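Local coordinates for sensor protein pfeS (Pseudomonas aeruginosa, PDB 3KYZ) that senses signals at the inner membrane as the histidine kinase of the PfeR/PfeS two-component system and may activate PfeR by phosphorylation, here represented by its probably periplasmic sensor domain, at residues Thr70-Ala74 with Glu75-His79; Ile116-Pro119 with Glu120-Pro124. One frame throughout, in Å; residues are numbered along the deposited sequence.

Contact 1 of 2, residues Thr70-Ala74 with Glu75-His79; sequences TPLSA and EESSH
The flat carboxylate of Glu-76 reaches back to Ser-73 and meets its backbone N-H through the anti lone pair of OE1, with Ser-73 N 3.0 Å from Glu-76 OE1 and the bond nearly straight at 167°. Leu-72 crosses this side chain at about a right angle, its CD2 3.9 Å from Glu-76 OE1. The second flat group, the imidazole of His-79, has Glu-75 O and Glu-76 CA on one face, both shifted toward the rim; its NE2 meets Glu-75 OE2 at 2.7 Å from above the carboxylate plane, a bond tentative because Glu-75 has two conformers. Tyr-100 stacks on this ring and Trp-56 meets it edge-to-face. Ser-73 is the N-cap: held between its backbone N and carbonyl carbon (chi1 69°), its OG accepts the N-H of Glu-76, with 3.1 Å from Ser-73 OG to Glu-76 N. Ser-73 and Glu-76 thus exchange side-chain-to-backbone bonds, a capping box, and the first helical turn follows with Ser-77 N 2.9 Å from Ser-73 O. One water bridges Pro-71 O and Glu-76 OE1, another Leu-72 O and Ser-77 OG. Glu-76 OE2 is engaged by Arg-46 in a salt bridge and by Trp-56 NE1. With OE1 also bonded, to Ser-73 N and a water, the carboxylate's rotation is probably restrained, and its negative charge at the helix start probably suits the helix dipole as well as Arg-46.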
loop_
_atom_site.group_PDB
_atom_site.type_symbol
_atom_site.label_atom_id
_atom_site.label_comp_id
_atom_site.label_asym_id
_atom_site.label_seq_id
_atom_site.Cartn_x
_atom_site.Cartn_y
_atom_site.Cartn_z
ATOM N N THR A 70 16.476 4.821 9.547
ATOM C CA THR A 70 15.409 4.730 10.535
ATOM C C THR A 70 14.265 3.910 9.951
ATOM O O THR A 70 13.725 4.272 8.912
ATOM C CB THR A 70 14.874 6.125 10.921
ATOM O OG1 THR A 70 15.937 6.927 11.464
ATOM C CG2 THR A 70 13.744 6.008 11.955
ATOM N N PRO A 71 13.893 2.804 10.612
ATOM C CA PRO A 71 12.801 1.983 10.077
ATOM C C PRO A 71 11.455 2.678 10.198
ATOM O O PRO A 71 11.275 3.593 11.017
ATOM C CB PRO A 71 12.802 0.731 10.966
ATOM C CG PRO A 71 13.680 1.014 12.110
ATOM C CD PRO A 71 14.406 2.311 11.903
ATOM N N LEU A 72 10.504 2.248 9.379
ATOM C CA LEU A 72 9.146 2.757 9.489
ATOM C C LEU A 72 8.464 2.150 10.699
ATOM O O LEU A 72 8.609 0.959 10.969
ATOM C CB LEU A 72 8.340 2.388 8.245
ATOM C CG LEU A 72 8.849 2.964 6.925
ATOM C CD1 LEU A 72 7.874 2.641 5.809
ATOM C CD2 LEU A 72 9.051 4.475 7.057
ATOM N N SER A 73 7.707 2.965 11.420
ATOM C CA SER A 73 6.804 2.445 12.438
ATOM C C SER A 73 5.625 1.762 11.747
ATOM O O SER A 73 5.404 1.944 10.544
ATOM C CB SER A 73 6.292 3.580 13.319
ATOM O OG SER A 73 5.429 4.434 12.586
ATOM N N ALA A 74 4.872 0.968 12.499
ATOM C CA ALA A 74 3.664 0.356 11.950
ATOM C C ALA A 74 2.698 1.433 11.463
ATOM O O ALA A 74 2.045 1.277 10.431
ATOM C CB ALA A 74 3.002 -0.549 12.968
ATOM N N GLU A 75 2.607 2.530 12.211
ATOM C CA GLU A 75 1.762 3.649 11.809
ATOM C C GLU A 75 2.177 4.186 10.437
ATOM O O GLU A 75 1.332 4.481 9.590
ATOM C CB GLU A 75 1.799 4.762 12.862
ATOM C CG GLU A 75 0.753 5.852 12.657
ATOM C CD GLU A 75 1.225 6.985 11.753
ATOM O OE1 GLU A 75 2.450 7.170 11.593
ATOM O OE2 GLU A 75 0.360 7.708 11.218
ATOM N N GLU A 76 3.482 4.316 10.217
ATOM C CA GLU A 76 3.978 4.784 8.927
ATOM C C GLU A 76 3.710 3.775 7.816
ATOM O O GLU A 76 3.337 4.153 6.701
ATOM C CB GLU A 76 5.467 5.107 9.014
ATOM C CG GLU A 76 5.725 6.378 9.803
ATOM C CD GLU A 76 7.198 6.652 10.005
ATOM O OE1 GLU A 76 7.905 5.773 10.534
ATOM O OE2 GLU A 76 7.651 7.757 9.645
ATOM N N SER A 77 3.901 2.490 8.107
ATOM C CA SER A 77 3.597 1.459 7.114
ATOM C C SER A 77 2.140 1.552 6.663
ATOM O O SER A 77 1.832 1.283 5.504
ATOM C CB SER A 77 3.899 0.057 7.653
ATOM O OG SER A 77 5.302 -0.136 7.781
ATOM N N SER A 78 1.245 1.928 7.575
ATOM C CA SER A 78 -0.174 2.014 7.223
ATOM C C SER A 78 -0.449 3.094 6.166
ATOM O O SER A 78 -1.486 3.057 5.500
ATOM C CB SER A 78 -1.054 2.225 8.467
ATOM O OG SER A 78 -1.046 3.576 8.915
ATOM N N HIS A 79 0.479 4.037 6.004
ATOM C CA HIS A 79 0.327 5.084 4.989
ATOM C C HIS A 79 0.597 4.575 3.578
ATOM O O HIS A 79 0.335 5.278 2.604
ATOM C CB HIS A 79 1.315 6.231 5.220
ATOM C CG HIS A 79 1.231 6.867 6.568
ATOM N ND1 HIS A 79 2.236 7.667 7.069
ATOM C CD2 HIS A 79 0.266 6.835 7.516
ATOM C CE1 HIS A 79 1.897 8.092 8.273
ATOM N NE2 HIS A 79 0.708 7.600 8.569
HETATM O O HOH W 1 10.506 6.243 10.231
HETATM O O HOH W 2 6.915 -0.828 9.641
HETATM O O HOH W 3 4.584 7.336 12.893
#

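Contact 2 of 2, residues Ile116-Pro119 with Glu120-Pro124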
loop_
_atom_site.group_PDB
_atom_site.type_symbol
_atom_site.label_atom_id
_atom_site.label_comp_id
_atom_site.label_asym_id
_atom_site.label_seq_id
_atom_site.Cartn_x
_atom_site.Cartn_y
_atom_site.Cartn_z
ATOM N N ILE A 116 5.286 10.751 -0.597
ATOM C CA ILE A 116 5.127 12.065 0.011
ATOM C C ILE A 116 3.651 12.312 0.268
ATOM O O ILE A 116 2.829 12.125 -0.626
ATOM C CB ILE A 116 5.762 13.186 -0.865
ATOM C CG1 ILE A 116 5.636 14.556 -0.191
ATOM C CG2 ILE A 116 5.166 13.214 -2.277
ATOM C CD1 ILE A 116 6.584 15.590 -0.794
ATOM N N GLN A 117 3.301 12.695 1.490
ATOM C CA GLN A 117 1.922 13.104 1.729
ATOM C C GLN A 117 1.735 14.443 1.020
ATOM O O GLN A 117 2.540 15.358 1.181
ATOM C CB GLN A 117 1.590 13.233 3.214
ATOM C CG GLN A 117 0.093 13.447 3.437
ATOM C CD GLN A 117 -0.349 13.236 4.872
ATOM O OE1 GLN A 117 0.432 13.399 5.805
ATOM N NE2 GLN A 117 -1.618 12.863 5.052
ATOM N N LEU A 118 0.693 14.546 0.208
ATOM C CA LEU A 118 0.518 15.726 -0.638
ATOM C C LEU A 118 0.516 17.003 0.195
ATOM O O LEU A 118 -0.263 17.119 1.131
ATOM C CB LEU A 118 -0.798 15.632 -1.414
ATOM C CG LEU A 118 -0.943 16.670 -2.524
ATOM C CD1 LEU A 118 0.014 16.359 -3.669
ATOM C CD2 LEU A 118 -2.374 16.715 -3.018
ATOM N N PRO A 119 1.392 17.966 -0.136
ATOM C CA PRO A 119 1.310 19.260 0.552
ATOM C C PRO A 119 -0.056 19.910 0.343
ATOM O O PRO A 119 -0.597 19.869 -0.761
ATOM C CB PRO A 119 2.399 20.092 -0.135
ATOM C CG PRO A 119 3.395 19.083 -0.593
ATOM C CD PRO A 119 2.564 17.888 -1.028
ATOM N N GLU A 120 -0.599 20.513 1.393
ATOM C CA GLU A 120 -1.955 21.048 1.346
ATOM C C GLU A 120 -2.180 22.042 0.203
ATOM O O GLU A 120 -3.265 22.095 -0.383
ATOM C CB GLU A 120 -2.315 21.691 2.685
ATOM C CG GLU A 120 -3.753 22.165 2.779
ATOM C CD GLU A 120 -4.028 22.919 4.064
ATOM O OE1 GLU A 120 -3.053 23.362 4.709
ATOM O OE2 GLU A 120 -5.214 23.073 4.427
ATOM N N ARG A 121 -1.157 22.823 -0.121
ATOM C CA ARG A 121 -1.310 23.859 -1.140
ATOM C C ARG A 121 -1.527 23.283 -2.539
ATOM O O ARG A 121 -1.969 24.000 -3.442
ATOM C CB ARG A 121 -0.103 24.801 -1.149
ATOM C CG ARG A 121 1.107 24.212 -1.837
ATOM C CD ARG A 121 2.284 25.173 -1.863
ATOM N NE ARG A 121 3.418 24.539 -2.521
ATOM C CZ ARG A 121 4.194 23.626 -1.948
ATOM N NH1 ARG A 121 3.972 23.258 -0.694
ATOM N NH2 ARG A 121 5.203 23.096 -2.624
ATOM N N LEU A 122 -1.222 21.997 -2.717
ATOM C CA LEU A 122 -1.262 21.379 -4.042
ATOM C C LEU A 122 -2.534 20.585 -4.314
ATOM O O LEU A 122 -2.676 19.984 -5.380
ATOM C CB LEU A 122 -0.056 20.458 -4.256
ATOM C CG LEU A 122 1.349 21.061 -4.271
ATOM C CD1 LEU A 122 2.371 19.982 -4.633
ATOM C CD2 LEU A 122 1.434 22.233 -5.241
ATOM N N LEU A 123 -3.451 20.562 -3.355
ATOM C CA LEU A 123 -4.650 19.752 -3.511
ATOM C C LEU A 123 -5.580 20.388 -4.536
ATOM O O LEU A 123 -5.884 21.575 -4.441
ATOM C CB LEU A 123 -5.369 19.575 -2.174
ATOM C CG LEU A 123 -6.548 18.599 -2.191
ATOM C CD1 LEU A 123 -6.075 17.160 -2.389
ATOM C CD2 LEU A 123 -7.348 18.730 -0.911
ATOM N N PRO A 124 -6.027 19.601 -5.527
ATOM C CA PRO A 124 -6.951 20.114 -6.543
ATOM C C PRO A 124 -8.154 20.807 -5.909
ATOM O O PRO A 124 -8.771 20.227 -5.012
ATOM C CB PRO A 124 -7.400 18.844 -7.271
ATOM C CG PRO A 124 -6.252 17.901 -7.107
ATOM C CD PRO A 124 -5.719 18.173 -5.727
#
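Leu-118 and Pro-119 form the close-packed side of this turn, where the chain leaves strand 113-117 and folds against Leu-122 and Leu-123. The two methyls of Leu-118 divide the work: CD1 lies 4.1 Å from Leu-122 CB, while CD2 meets Leu-123 CD1 at 3.8 Å, Leu-118 and Leu-123 crossing near a right angle. Leu-118 CG stands anti to the backbone N (chi1 -169°), and with chi2 at 70° this brings CD1 to Leu-122 and CD2 to Leu-123. The Pro-119 ring runs side by side with Leu-122, Pro-119 CD 4.2 Å from Leu-122 CD1. Helix 17-53 borders this apolar side, with Leu-23 on Leu-118 and Asp-19 on Leu-122. The solvent side is looser: Glu-120 is exposed, its chain extended beyond CG and resting on Leu-98, and Arg-121 touches Pro-119 through NH1, 3.6 Å from Pro-119 CB. NH2 of the same guanidinium forms a salt bridge with Glu-53 of helix 17-53. One backbone bond closes the turn, Leu-122 N to Pro-119 O at 3.0 Å. This three-residue spacing marks a short 3-10 turn placed directly after a strand, close to the C-terminal end of the modelled chain, where the chain probably heads back to the membrane.

From the N terminus, the chain runs through the long helix 17-53 and strand 57-60 before reaching contact 1, where the loop ahead of helix 74-77 becomes that helix. Strands 100-104 and 113-117 follow, and contact 2 turns the chain away from the latter, the middle strand of the antiparallel sheet. The two local contacts stand in series, neither nested nor crossed, with centres about 20 Å apart and nearest atoms about 6 Å apart. Both are tied to the long helix, contact 1 also through a hydrogen bond from Thr-70 to Glu-43 and contact 2 also through Ile-116 packed on Leu-49. Contact 1 also lies against Pro-62 of the second subunit, whereas contact 2 packs within its own chain.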